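Local coordinates for methyltransferase (Pyrococcus horikoshii, PDB 1IXK), which probably transfers a methyl group from S-adenosyl-L-methionine to the C5 position of cytidine in tRNA, at residues A[46-51]-A[164-169]; A[74-79]-A[133-138]; A[87-92]-A[98-103]. One frame throughout, in Å; residues are numbered along the deposited sequence.

Interaction 1. Residues A[46-51]-A[164-169]; sequences CFRVNT and SRLGVL
Asn50 and Leu166 meet where a strand of the N-terminal antiparallel sheet runs out against a helix of the Rossmann-like methyltransferase fold. Strand 46-49 ends just before Asn50. Helix 153-166 closes in a Schellman motif, with Gly167 at positive phi and Gly167 N bonded to Ser164 O at 3.1 Å. The Asn50 side chain heads for this helix end. Its CG stands opposite the backbone N (chi1 176°), which carries the amide out from the strand. Asn50 ND2 donates to Leu166 O at 2.8 Å, with an N-H...O angle of 152°. The carbonyl receives it on a lone pair and in its own plane. The acceptor lies 10° out of the Asn50 amide plane, so both flat groups are aligned for the bond. Asn50 ND2 has a second acceptor in Gly98 O, so the same amide ties the helix end to the turn before strand 100-102.

The Leu166 side chain lies beside this bond. Leu166 CB is 3.8 Å and Leu166 CD2 3.9 Å from Asn50 ND2, packed against the buried amide. Arg48 crosses Leu166 at about a right angle. Its chain bends at chi3. NH2 bonds to Gln103 OE1, just past strand 100-102, and to Gly131 O; NH1 bonds to Ser134 OG and NE to Gln138 OE1, all three on helix 131-139. Gly131 belongs to the predicted S-adenosyl-L-methionine site. Leu166 touches only the rim of this group: its CD1 lies near the guanidinium plane, 4.2 Å from Arg48 NH1.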
ATOM      1  N   CYS A  46     -12.235  -7.803  -2.023  1.00 17.23           N
ATOM      2  CA  CYS A  46     -11.174  -8.804  -2.069  1.00 15.54           C
ATOM      3  C   CYS A  46     -10.807  -9.306  -0.678  1.00 15.17           C
ATOM      4  O   CYS A  46     -11.073  -8.645   0.329  1.00 13.38           O
ATOM      5  CB  CYS A  46      -9.924  -8.226  -2.741  1.00 17.04           C
ATOM      6  SG  CYS A  46     -10.205  -7.327  -4.303  1.00 21.60           S
ATOM      7  N   PHE A  47     -10.196 -10.485  -0.618  1.00 14.92           N
ATOM      8  CA  PHE A  47      -9.800 -11.035   0.671  1.00 14.55           C
ATOM      9  C   PHE A  47      -8.447 -11.716   0.588  1.00 13.45           C
ATOM     10  O   PHE A  47      -7.996 -12.105  -0.485  1.00 12.18           O
ATOM     11  CB  PHE A  47     -10.862 -12.024   1.181  1.00 16.39           C
ATOM     12  CG  PHE A  47     -11.016 -13.253   0.325  1.00 18.52           C
ATOM     13  CD1 PHE A  47     -10.148 -14.333   0.467  1.00 17.89           C
ATOM     14  CD2 PHE A  47     -12.009 -13.316  -0.646  1.00 18.43           C
ATOM     15  CE1 PHE A  47     -10.267 -15.455  -0.347  1.00 19.91           C
ATOM     16  CE2 PHE A  47     -12.136 -14.440  -1.469  1.00 19.93           C
ATOM     17  CZ  PHE A  47     -11.264 -15.509  -1.320  1.00 18.07           C
ATOM     18  N   ARG A  48      -7.818 -11.863   1.746  1.00 12.89           N
ATOM     19  CA  ARG A  48      -6.515 -12.491   1.862  1.00 14.88           C
ATOM     20  C   ARG A  48      -6.656 -13.710   2.758  1.00 13.72           C
ATOM     21  O   ARG A  48      -7.252 -13.633   3.827  1.00 14.81           O
ATOM     22  CB  ARG A  48      -5.533 -11.504   2.491  1.00 15.38           C
ATOM     23  CG  ARG A  48      -4.162 -12.064   2.813  1.00 19.38           C
ATOM     24  CD  ARG A  48      -3.412 -11.089   3.707  1.00 15.48           C
ATOM     25  NE  ARG A  48      -3.623 -11.346   5.128  1.00 16.89           N
ATOM     26  CZ  ARG A  48      -3.779 -10.402   6.051  1.00 16.15           C
ATOM     27  NH1 ARG A  48      -3.949 -10.742   7.320  1.00 16.65           N
ATOM     28  NH2 ARG A  48      -3.797  -9.117   5.710  1.00 14.97           N
ATOM     29  N   VAL A  49      -6.120 -14.841   2.319  1.00 14.70           N
ATOM     30  CA  VAL A  49      -6.187 -16.056   3.125  1.00 14.03           C
ATOM     31  C   VAL A  49      -5.176 -15.930   4.264  1.00 15.45           C
ATOM     32  O   VAL A  49      -4.014 -15.591   4.026  1.00 13.48           O
ATOM     33  CB  VAL A  49      -5.813 -17.300   2.301  1.00 14.34           C
ATOM     34  CG1 VAL A  49      -5.806 -18.528   3.201  1.00 16.05           C
ATOM     35  CG2 VAL A  49      -6.789 -17.476   1.139  1.00 15.88           C
ATOM     36  N   ASN A  50      -5.613 -16.197   5.490  1.00 15.28           N
ATOM     37  CA  ASN A  50      -4.710 -16.132   6.631  1.00 16.12           C
ATOM     38  C   ASN A  50      -4.030 -17.489   6.760  1.00 16.76           C
ATOM     39  O   ASN A  50      -4.569 -18.423   7.362  1.00 14.42           O
ATOM     40  CB  ASN A  50      -5.472 -15.791   7.913  1.00 16.38           C
ATOM     41  CG  ASN A  50      -4.581 -15.818   9.140  1.00 16.40           C
ATOM     42  OD1 ASN A  50      -3.356 -15.777   9.030  1.00 15.74           O
ATOM     43  ND2 ASN A  50      -5.192 -15.880  10.314  1.00 14.44           N
ATOM     44  N   THR A  51      -2.839 -17.589   6.182  1.00 16.51           N
ATOM     45  CA  THR A  51      -2.090 -18.834   6.200  1.00 18.64           C
ATOM     46  C   THR A  51      -1.579 -19.225   7.581  1.00 19.82           C
ATOM     47  O   THR A  51      -0.976 -20.284   7.749  1.00 19.97           O
ATOM     48  CB  THR A  51      -0.930 -18.782   5.199  1.00 19.39           C
ATOM     49  OG1 THR A  51      -0.065 -17.684   5.510  1.00 17.64           O
ATOM     50  CG2 THR A  51      -1.481 -18.610   3.790  1.00 19.74           C
ATOM     51  N   SER A 164      -5.851 -10.836  17.387  1.00 20.54           N
ATOM     52  CA  SER A 164      -6.191 -11.995  18.203  1.00 22.66           C
ATOM     53  C   SER A 164      -7.041 -12.972  17.394  1.00 21.61           C
ATOM     54  O   SER A 164      -6.806 -14.180  17.421  1.00 23.07           O
ATOM     55  CB  SER A 164      -6.947 -11.558  19.459  1.00 25.42           C
ATOM     56  OG  SER A 164      -7.360 -12.686  20.208  1.00 31.33           O
ATOM     57  N   ARG A 165      -8.024 -12.449  16.671  1.00 21.25           N
ATOM     58  CA  ARG A 165      -8.885 -13.284  15.845  1.00 21.17           C
ATOM     59  C   ARG A 165      -8.068 -13.988  14.759  1.00 20.02           C
ATOM     60  O   ARG A 165      -8.369 -15.123  14.379  1.00 17.34           O
ATOM     61  CB  ARG A 165      -9.997 -12.444  15.198  1.00 25.06           C
ATOM     62  CG  ARG A 165     -10.748 -13.184  14.089  1.00 30.27           C
ATOM     63  CD  ARG A 165     -12.086 -12.544  13.702  1.00 34.61           C
ATOM     64  NE  ARG A 165     -11.958 -11.190  13.169  1.00 39.15           N
ATOM     65  CZ  ARG A 165     -11.919 -10.088  13.915  1.00 40.32           C
ATOM     66  NH1 ARG A 165     -12.001 -10.173  15.237  1.00 42.24           N
ATOM     67  NH2 ARG A 165     -11.793  -8.900  13.340  1.00 40.24           N
ATOM     68  N   LEU A 166      -7.028 -13.315  14.269  1.00 17.29           N
ATOM     69  CA  LEU A 166      -6.172 -13.871  13.222  1.00 16.07           C
ATOM     70  C   LEU A 166      -5.081 -14.801  13.749  1.00 15.66           C
ATOM     71  O   LEU A 166      -4.394 -15.456  12.970  1.00 15.66           O
ATOM     72  CB  LEU A 166      -5.523 -12.739  12.417  1.00 16.20           C
ATOM     73  CG  LEU A 166      -6.494 -11.809  11.677  1.00 17.81           C
ATOM     74  CD1 LEU A 166      -5.734 -10.631  11.069  1.00 19.97           C
ATOM     75  CD2 LEU A 166      -7.218 -12.589  10.597  1.00 19.29           C
ATOM     76  N   GLY A 167      -4.915 -14.851  15.066  1.00 15.38           N
ATOM     77  CA  GLY A 167      -3.898 -15.712  15.646  1.00 15.84           C
ATOM     78  C   GLY A 167      -2.485 -15.171  15.488  1.00 15.27           C
ATOM     79  O   GLY A 167      -1.518 -15.932  15.479  1.00 15.74           O
ATOM     80  N   VAL A 168      -2.367 -13.853  15.363  1.00 15.73           N
ATOM     81  CA  VAL A 168      -1.068 -13.202  15.210  1.00 12.75           C
ATOM     82  C   VAL A 168      -0.409 -13.056  16.581  1.00 13.85           C
ATOM     83  O   VAL A 168      -0.988 -12.467  17.497  1.00 13.62           O
ATOM     84  CB  VAL A 168      -1.236 -11.820  14.559  1.00 13.67           C
ATOM     85  CG1 VAL A 168       0.107 -11.089  14.522  1.00 13.10           C
ATOM     86  CG2 VAL A 168      -1.799 -11.991  13.148  1.00 10.58           C
ATOM     87  N   LEU A 169       0.812 -13.568  16.711  1.00 10.77           N
ATOM     88  CA  LEU A 169       1.513 -13.543  17.992  1.00 12.63           C
ATOM     89  C   LEU A 169       2.807 -12.738  18.045  1.00 12.81           C
ATOM     90  O   LEU A 169       3.393 -12.586  19.120  1.00 12.93           O
ATOM     91  CB  LEU A 169       1.843 -14.984  18.410  1.00 14.34           C
ATOM     92  CG  LEU A 169       0.686 -15.989  18.444  1.00 14.58           C
ATOM     93  CD1 LEU A 169       1.223 -17.399  18.647  1.00 17.49           C
ATOM     94  CD2 LEU A 169      -0.271 -15.606  19.557  1.00 17.29           C
TER

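Interaction 2. Residues A[74-79]-A[133-138]; sequences PWAKEG and TSYLAQ
Tyr135 reaches from helix 131-139 to Glu78 in the turn between strands 69-73 and 79-82. The turn is a type I beta turn from Ala76 to Gly79, with Gly79 N bonded to Ala76 O. It joins two neighbouring strands of the N-terminal sheet, while the helix begins within the predicted S-adenosyl-L-methionine segment of the Rossmann-like fold.

One hydrogen bond joins the two segments. Tyr135 OH donates to Glu78 OE1 at 2.7 Å. The oxygen is approached on its anti side, 20° out of the carboxylate plane, and it lies in the plane of the tyrosine ring, at the edge. Carboxylate and ring stand nearly perpendicular, with 85° between their planes. Glu78 bends at chi2 (78°), which brings OE1 to the hydroxyl at the ring edge.

The packing contacts are few. Ala76 CB sits 3.4 Å from Tyr135 OH, also near the ring plane, so the hydroxyl is flanked by a methyl and a carboxylate. Gln138 passes Glu78 in the opposite direction, and Gln138 NE2 comes 3.7 Å from Glu78 CG. The amide is engaged by the neighbouring strand: its NE2 bonds to Val49 O. Met108, Pro111 and Val112 of helix 105-114 also touch Tyr135.

The chemistry suggests a short, buried bond between a neutral donor and an acid. The hydroxyl probably stabilises charge on Glu78. The bond also fixes the rotation of the hydroxyl at the end of the tyrosine side chain.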
ATOM      1  N   PRO A  74      -2.897 -10.769  -8.813  1.00 16.85           N
ATOM      2  CA  PRO A  74      -1.592 -11.036  -9.428  1.00 17.29           C
ATOM      3  C   PRO A  74      -0.361 -10.968  -8.524  1.00 16.05           C
ATOM      4  O   PRO A  74       0.494 -11.852  -8.557  1.00 17.41           O
ATOM      5  CB  PRO A  74      -1.528 -10.006 -10.550  1.00 18.91           C
ATOM      6  CG  PRO A  74      -2.970  -9.838 -10.937  1.00 18.76           C
ATOM      7  CD  PRO A  74      -3.644  -9.764  -9.591  1.00 18.25           C
ATOM      8  N   TRP A  75      -0.286  -9.921  -7.713  1.00 13.53           N
ATOM      9  CA  TRP A  75       0.859  -9.694  -6.844  1.00 14.06           C
ATOM     10  C   TRP A  75       0.839 -10.307  -5.446  1.00 15.38           C
ATOM     11  O   TRP A  75       1.734 -10.039  -4.644  1.00 14.88           O
ATOM     12  CB  TRP A  75       1.094  -8.182  -6.743  1.00 14.79           C
ATOM     13  CG  TRP A  75      -0.144  -7.396  -6.382  1.00 13.32           C
ATOM     14  CD1 TRP A  75      -0.632  -7.168  -5.129  1.00 13.46           C
ATOM     15  CD2 TRP A  75      -1.052  -6.756  -7.288  1.00 13.71           C
ATOM     16  NE1 TRP A  75      -1.782  -6.419  -5.197  1.00 11.62           N
ATOM     17  CE2 TRP A  75      -2.059  -6.145  -6.511  1.00 12.16           C
ATOM     18  CE3 TRP A  75      -1.102  -6.622  -8.685  1.00 14.22           C
ATOM     19  CZ2 TRP A  75      -3.117  -5.429  -7.080  1.00 12.88           C
ATOM     20  CZ3 TRP A  75      -2.157  -5.909  -9.252  1.00 16.46           C
ATOM     21  CH2 TRP A  75      -3.144  -5.314  -8.449  1.00 14.50           C
ATOM     22  N   ALA A  76      -0.164 -11.127  -5.146  1.00 13.39           N
ATOM     23  CA  ALA A  76      -0.256 -11.752  -3.827  1.00 13.79           C
ATOM     24  C   ALA A  76      -0.889 -13.133  -3.946  1.00 15.05           C
ATOM     25  O   ALA A  76      -2.072 -13.256  -4.270  1.00 14.60           O
ATOM     26  CB  ALA A  76      -1.080 -10.874  -2.898  1.00 13.85           C
ATOM     27  N   LYS A  77      -0.105 -14.172  -3.681  1.00 15.53           N
ATOM     28  CA  LYS A  77      -0.604 -15.541  -3.791  1.00 19.26           C
ATOM     29  C   LYS A  77      -1.781 -15.854  -2.864  1.00 19.19           C
ATOM     30  O   LYS A  77      -2.603 -16.728  -3.167  1.00 18.36           O
ATOM     31  CB  LYS A  77       0.527 -16.539  -3.533  1.00 24.02           C
ATOM     32  CG  LYS A  77       1.167 -16.414  -2.167  1.00 28.68           C
ATOM     33  CD  LYS A  77       2.151 -17.552  -1.902  1.00 34.82           C
ATOM     34  CE  LYS A  77       3.259 -17.584  -2.944  1.00 37.02           C
ATOM     35  NZ  LYS A  77       4.025 -16.309  -2.966  1.00 38.19           N
ATOM     36  N   GLU A  78      -1.859 -15.146  -1.742  1.00 16.02           N
ATOM     37  CA  GLU A  78      -2.932 -15.354  -0.770  1.00 15.90           C
ATOM     38  C   GLU A  78      -4.160 -14.472  -1.025  1.00 14.87           C
ATOM     39  O   GLU A  78      -5.170 -14.600  -0.333  1.00 14.57           O
ATOM     40  CB  GLU A  78      -2.430 -15.064   0.653  1.00 16.84           C
ATOM     41  CG  GLU A  78      -1.290 -15.948   1.174  1.00 17.43           C
ATOM     42  CD  GLU A  78       0.080 -15.562   0.642  1.00 19.04           C
ATOM     43  OE1 GLU A  78       0.245 -14.433   0.130  1.00 17.61           O
ATOM     44  OE2 GLU A  78       1.007 -16.393   0.755  1.00 23.93           O
ATOM     45  N   GLY A  79      -4.078 -13.583  -2.013  1.00 15.00           N
ATOM     46  CA  GLY A  79      -5.183 -12.677  -2.283  1.00 13.24           C
ATOM     47  C   GLY A  79      -6.101 -13.030  -3.440  1.00 14.06           C
ATOM     48  O   GLY A  79      -5.655 -13.504  -4.480  1.00 12.87           O
ATOM     49  N   THR A 133      -0.220  -5.034   8.575  1.00 13.89           N
ATOM     50  CA  THR A 133       0.580  -5.521   9.686  1.00 14.44           C
ATOM     51  C   THR A 133       0.370  -7.021   9.880  1.00 14.27           C
ATOM     52  O   THR A 133       1.329  -7.759  10.099  1.00 12.18           O
ATOM     53  CB  THR A 133       0.224  -4.790  10.990  1.00 13.85           C
ATOM     54  OG1 THR A 133       0.202  -3.375  10.752  1.00 16.16           O
ATOM     55  CG2 THR A 133       1.264  -5.102  12.067  1.00 14.41           C
ATOM     56  N   SER A 134      -0.881  -7.471   9.792  1.00 13.72           N
ATOM     57  CA  SER A 134      -1.175  -8.893   9.953  1.00 13.62           C
ATOM     58  C   SER A 134      -0.674  -9.696   8.747  1.00 12.91           C
ATOM     59  O   SER A 134      -0.366 -10.884   8.863  1.00 12.53           O
ATOM     60  CB  SER A 134      -2.684  -9.111  10.173  1.00 14.62           C
ATOM     61  OG  SER A 134      -3.467  -8.509   9.158  1.00 13.90           O
ATOM     62  N   TYR A 135      -0.569  -9.051   7.590  1.00 11.13           N
ATOM     63  CA  TYR A 135      -0.063  -9.753   6.413  1.00 11.78           C
ATOM     64  C   TYR A 135       1.420 -10.028   6.672  1.00 11.67           C
ATOM     65  O   TYR A 135       1.912 -11.134   6.420  1.00 11.16           O
ATOM     66  CB  TYR A 135      -0.243  -8.902   5.145  1.00 12.53           C
ATOM     67  CG  TYR A 135      -0.297  -9.705   3.852  1.00 12.62           C
ATOM     68  CD1 TYR A 135      -0.893  -9.172   2.708  1.00 16.24           C
ATOM     69  CD2 TYR A 135       0.216 -11.007   3.780  1.00 13.25           C
ATOM     70  CE1 TYR A 135      -0.988  -9.911   1.525  1.00 16.16           C
ATOM     71  CE2 TYR A 135       0.129 -11.757   2.597  1.00 14.37           C
ATOM     72  CZ  TYR A 135      -0.478 -11.199   1.475  1.00 17.57           C
ATOM     73  OH  TYR A 135      -0.588 -11.923   0.303  1.00 16.92           O
ATOM     74  N   LEU A 136       2.130  -9.025   7.190  1.00  9.38           N
ATOM     75  CA  LEU A 136       3.550  -9.190   7.504  1.00 10.51           C
ATOM     76  C   LEU A 136       3.708 -10.356   8.474  1.00 12.97           C
ATOM     77  O   LEU A 136       4.618 -11.176   8.333  1.00 11.08           O
ATOM     78  CB  LEU A 136       4.127  -7.925   8.158  1.00  9.69           C
ATOM     79  CG  LEU A 136       4.142  -6.625   7.354  1.00 10.99           C
ATOM     80  CD1 LEU A 136       4.581  -5.478   8.263  1.00  9.14           C
ATOM     81  CD2 LEU A 136       5.075  -6.750   6.147  1.00  8.00           C
ATOM     82  N   ALA A 137       2.814 -10.425   9.456  1.00  9.74           N
ATOM     83  CA  ALA A 137       2.858 -11.486  10.451  1.00 11.93           C
ATOM     84  C   ALA A 137       2.739 -12.892   9.866  1.00  8.76           C
ATOM     85  O   ALA A 137       3.485 -13.787  10.263  1.00  9.06           O
ATOM     86  CB  ALA A 137       1.764 -11.269  11.506  1.00  9.49           C
ATOM     87  N   GLN A 138       1.813 -13.105   8.934  1.00 10.22           N
ATOM     88  CA  GLN A 138       1.672 -14.444   8.375  1.00 11.59           C
ATOM     89  C   GLN A 138       2.834 -14.774   7.442  1.00 10.88           C
ATOM     90  O   GLN A 138       3.255 -15.926   7.346  1.00 11.45           O
ATOM     91  CB  GLN A 138       0.307 -14.621   7.678  1.00 12.98           C
ATOM     92  CG  GLN A 138       0.067 -13.826   6.406  1.00 14.30           C
ATOM     93  CD  GLN A 138      -1.337 -14.048   5.853  1.00 16.44           C
ATOM     94  OE1 GLN A 138      -2.329 -13.618   6.448  1.00 16.40           O
ATOM     95  NE2 GLN A 138      -1.426 -14.731   4.716  1.00 13.29           N
TER

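Interaction 3. Residues A[87-92]-A[98-103]; sequences FSITST and GLIYIQ
Ile89 packs against Ile100 and Ile102, two residues that project from the same face of strand 100-102. The three isoleucines form the tight part of the contact. Ile89 and Ile100 reach toward each other tip to tip: Ile100 CD1 lies 3.7 Å from Ile89 CG1 and 3.9 Å from Ile89 CD1. Ile89 meets Ile102 at a slant with its other branch, its CG2 lying 3.8 Å from Ile102 CD1. The two branches divide the work because CG1 of Ile89 points away from the backbone N (chi1 -176°) and CG2 sits between the backbone N and the carbonyl carbon.

The looser side is at Thr90, which is partly exposed, as is Ile102. Thr90 CG2 stands across Ile102 at about a right angle, 4.1 Å from Ile102 CG1. Its hydroxyl serves the loop instead and donates to Ser88 OG at 2.7 Å. Thr92 OG1 similarly donates to Ile89 O at 2.7 Å and accepts from Phe95 N as the N-cap of helix 93-96. These bonds lie around the 3-10 segment that carries Ile89.

Helix 93-96 links the two segments and ends in a Schellman motif at Gly98. Its Phe95 touches Thr90, Ile100 and Ile102. Leu63 of helix 56-65 packs on Ile89 and Leu59 on Ile100, while Phe47 of the adjacent strand 46-49 touches both Ile100 and Ile102.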
ATOM      1  N   PHE A  87     -23.779 -14.630  -0.628  1.00 27.74           N
ATOM      2  CA  PHE A  87     -24.156 -13.823   0.535  1.00 27.15           C
ATOM      3  C   PHE A  87     -22.891 -13.133   1.027  1.00 28.06           C
ATOM      4  O   PHE A  87     -21.797 -13.450   0.564  1.00 26.75           O
ATOM      5  CB  PHE A  87     -24.768 -14.685   1.658  1.00 26.92           C
ATOM      6  CG  PHE A  87     -23.910 -15.857   2.082  1.00 27.14           C
ATOM      7  CD1 PHE A  87     -23.735 -16.953   1.240  1.00 26.88           C
ATOM      8  CD2 PHE A  87     -23.279 -15.865   3.325  1.00 25.75           C
ATOM      9  CE1 PHE A  87     -22.949 -18.041   1.631  1.00 25.98           C
ATOM     10  CE2 PHE A  87     -22.493 -16.944   3.725  1.00 24.94           C
ATOM     11  CZ  PHE A  87     -22.326 -18.033   2.876  1.00 25.78           C
ATOM     12  N   SER A  88     -23.038 -12.194   1.958  1.00 27.17           N
ATOM     13  CA  SER A  88     -21.904 -11.445   2.498  1.00 27.08           C
ATOM     14  C   SER A  88     -20.754 -12.331   2.948  1.00 25.89           C
ATOM     15  O   SER A  88     -20.933 -13.225   3.775  1.00 24.87           O
ATOM     16  CB  SER A  88     -22.358 -10.574   3.667  1.00 26.83           C
ATOM     17  OG  SER A  88     -21.269  -9.825   4.179  1.00 29.28           O
ATOM     18  N   ILE A  89     -19.568 -12.060   2.411  1.00 25.89           N
ATOM     19  CA  ILE A  89     -18.382 -12.834   2.746  1.00 26.94           C
ATOM     20  C   ILE A  89     -18.017 -12.660   4.216  1.00 25.76           C
ATOM     21  O   ILE A  89     -17.397 -13.536   4.818  1.00 24.44           O
ATOM     22  CB  ILE A  89     -17.176 -12.422   1.862  1.00 28.25           C
ATOM     23  CG1 ILE A  89     -15.973 -13.318   2.162  1.00 29.97           C
ATOM     24  CG2 ILE A  89     -16.816 -10.965   2.105  1.00 29.02           C
ATOM     25  CD1 ILE A  89     -16.187 -14.767   1.797  1.00 30.41           C
ATOM     26  N   THR A  90     -18.410 -11.530   4.795  1.00 25.87           N
ATOM     27  CA  THR A  90     -18.116 -11.266   6.198  1.00 26.50           C
ATOM     28  C   THR A  90     -19.083 -11.994   7.140  1.00 26.94           C
ATOM     29  O   THR A  90     -18.949 -11.920   8.360  1.00 25.50           O
ATOM     30  CB  THR A  90     -18.141  -9.746   6.499  1.00 27.65           C
ATOM     31  OG1 THR A  90     -19.340  -9.166   5.972  1.00 28.35           O
ATOM     32  CG2 THR A  90     -16.927  -9.060   5.875  1.00 26.73           C
ATOM     33  N   SER A  91     -20.051 -12.706   6.574  1.00 27.24           N
ATOM     34  CA  SER A  91     -21.008 -13.451   7.390  1.00 28.15           C
ATOM     35  C   SER A  91     -20.617 -14.925   7.438  1.00 28.32           C
ATOM     36  O   SER A  91     -21.275 -15.731   8.092  1.00 29.56           O
ATOM     37  CB  SER A  91     -22.427 -13.312   6.825  1.00 28.14           C
ATOM     38  OG  SER A  91     -22.895 -11.978   6.926  1.00 28.14           O
ATOM     39  N   THR A  92     -19.538 -15.270   6.741  1.00 27.56           N
ATOM     40  CA  THR A  92     -19.057 -16.649   6.698  1.00 26.63           C
ATOM     41  C   THR A  92     -18.231 -17.008   7.927  1.00 27.30           C
ATOM     42  O   THR A  92     -17.626 -16.139   8.554  1.00 26.24           O
ATOM     43  CB  THR A  92     -18.160 -16.890   5.477  1.00 25.85           C
ATOM     44  OG1 THR A  92     -16.996 -16.060   5.575  1.00 25.38           O
ATOM     45  CG2 THR A  92     -18.902 -16.564   4.193  1.00 26.16           C
ATOM     46  N   GLY A  98     -11.339 -15.884  11.594  1.00 25.43           N
ATOM     47  CA  GLY A  98     -10.020 -15.430  11.179  1.00 23.03           C
ATOM     48  C   GLY A  98      -9.291 -16.218  10.104  1.00 22.36           C
ATOM     49  O   GLY A  98      -8.059 -16.219  10.078  1.00 22.23           O
ATOM     50  N   LEU A  99     -10.024 -16.878   9.213  1.00 20.39           N
ATOM     51  CA  LEU A  99      -9.387 -17.644   8.148  1.00 18.17           C
ATOM     52  C   LEU A  99      -9.074 -16.764   6.941  1.00 17.58           C
ATOM     53  O   LEU A  99      -8.239 -17.112   6.107  1.00 15.91           O
ATOM     54  CB  LEU A  99     -10.267 -18.825   7.728  1.00 19.00           C
ATOM     55  CG  LEU A  99     -10.570 -19.827   8.844  1.00 20.12           C
ATOM     56  CD1 LEU A  99     -11.158 -21.096   8.232  1.00 20.68           C
ATOM     57  CD2 LEU A  99      -9.291 -20.156   9.612  1.00 19.72           C
ATOM     58  N   ILE A 100      -9.758 -15.626   6.856  1.00 17.28           N
ATOM     59  CA  ILE A 100      -9.541 -14.669   5.778  1.00 14.95           C
ATOM     60  C   ILE A 100      -9.643 -13.257   6.337  1.00 15.69           C
ATOM     61  O   ILE A 100     -10.244 -13.036   7.392  1.00 16.57           O
ATOM     62  CB  ILE A 100     -10.567 -14.831   4.624  1.00 14.80           C
ATOM     63  CG1 ILE A 100     -11.997 -14.690   5.156  1.00 14.33           C
ATOM     64  CG2 ILE A 100     -10.376 -16.183   3.938  1.00 16.01           C
ATOM     65  CD1 ILE A 100     -13.037 -14.589   4.059  1.00 14.31           C
ATOM     66  N   TYR A 101      -9.036 -12.306   5.637  1.00 15.54           N
ATOM     67  CA  TYR A 101      -9.061 -10.908   6.052  1.00 15.43           C
ATOM     68  C   TYR A 101      -9.447 -10.080   4.839  1.00 15.21           C
ATOM     69  O   TYR A 101      -8.907 -10.278   3.752  1.00 12.10           O
ATOM     70  CB  TYR A 101      -7.687 -10.482   6.574  1.00 17.24           C
ATOM     71  CG  TYR A 101      -7.655  -9.070   7.114  1.00 18.49           C
ATOM     72  CD1 TYR A 101      -7.403  -7.984   6.277  1.00 18.77           C
ATOM     73  CD2 TYR A 101      -7.905  -8.817   8.462  1.00 21.21           C
ATOM     74  CE1 TYR A 101      -7.404  -6.677   6.771  1.00 19.17           C
ATOM     75  CE2 TYR A 101      -7.908  -7.519   8.965  1.00 21.49           C
ATOM     76  CZ  TYR A 101      -7.657  -6.456   8.114  1.00 19.81           C
ATOM     77  OH  TYR A 101      -7.653  -5.176   8.617  1.00 23.37           O
ATOM     78  N   ILE A 102     -10.389  -9.159   5.022  1.00 16.89           N
ATOM     79  CA  ILE A 102     -10.849  -8.319   3.918  1.00 17.47           C
ATOM     80  C   ILE A 102     -10.046  -7.023   3.800  1.00 17.34           C
ATOM     81  O   ILE A 102      -9.930  -6.266   4.756  1.00 14.80           O
ATOM     82  CB  ILE A 102     -12.339  -7.941   4.081  1.00 20.21           C
ATOM     83  CG1 ILE A 102     -13.192  -9.202   4.240  1.00 22.48           C
ATOM     84  CG2 ILE A 102     -12.801  -7.137   2.872  1.00 19.85           C
ATOM     85  CD1 ILE A 102     -13.202 -10.100   3.019  1.00 26.77           C
ATOM     86  N   GLN A 103      -9.497  -6.781   2.617  1.00 16.92           N
ATOM     87  CA  GLN A 103      -8.721  -5.579   2.351  1.00 16.90           C
ATOM     88  C   GLN A 103      -8.596  -5.401   0.845  1.00 16.68           C
ATOM     89  O   GLN A 103      -8.779  -6.347   0.077  1.00 15.23           O
ATOM     90  CB  GLN A 103      -7.327  -5.674   2.989  1.00 19.78           C
ATOM     91  CG  GLN A 103      -6.458  -6.799   2.453  1.00 21.36           C
ATOM     92  CD  GLN A 103      -5.094  -6.859   3.127  1.00 23.56           C
ATOM     93  OE1 GLN A 103      -4.472  -7.913   3.180  1.00 22.93           O
ATOM     94  NE2 GLN A 103      -4.624  -5.723   3.636  1.00 24.63           N
TER

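How the interactions relate
The three contacts are nested along the chain: interaction 3 lies within interaction 2, and interaction 2 within interaction 1. Strand 46-49 connects them. It pairs with strand 100-102 of interaction 3 through Arg48 N to Tyr101 O at 2.8 Å, and with the turn of interaction 2 through Val49 N to Glu78 O, also 2.8 Å. The centres of interactions 1 and 2 lie about 9 Å apart. Interaction 3 lies about 10 Å from interaction 1, centre to centre. Interactions 1 and 2 join the N-terminal sheet to the methyltransferase fold beside the predicted S-adenosyl-L-methionine site, whose Gly131 accepts a bond from Arg48. Interaction 3 stays within the N-terminal part.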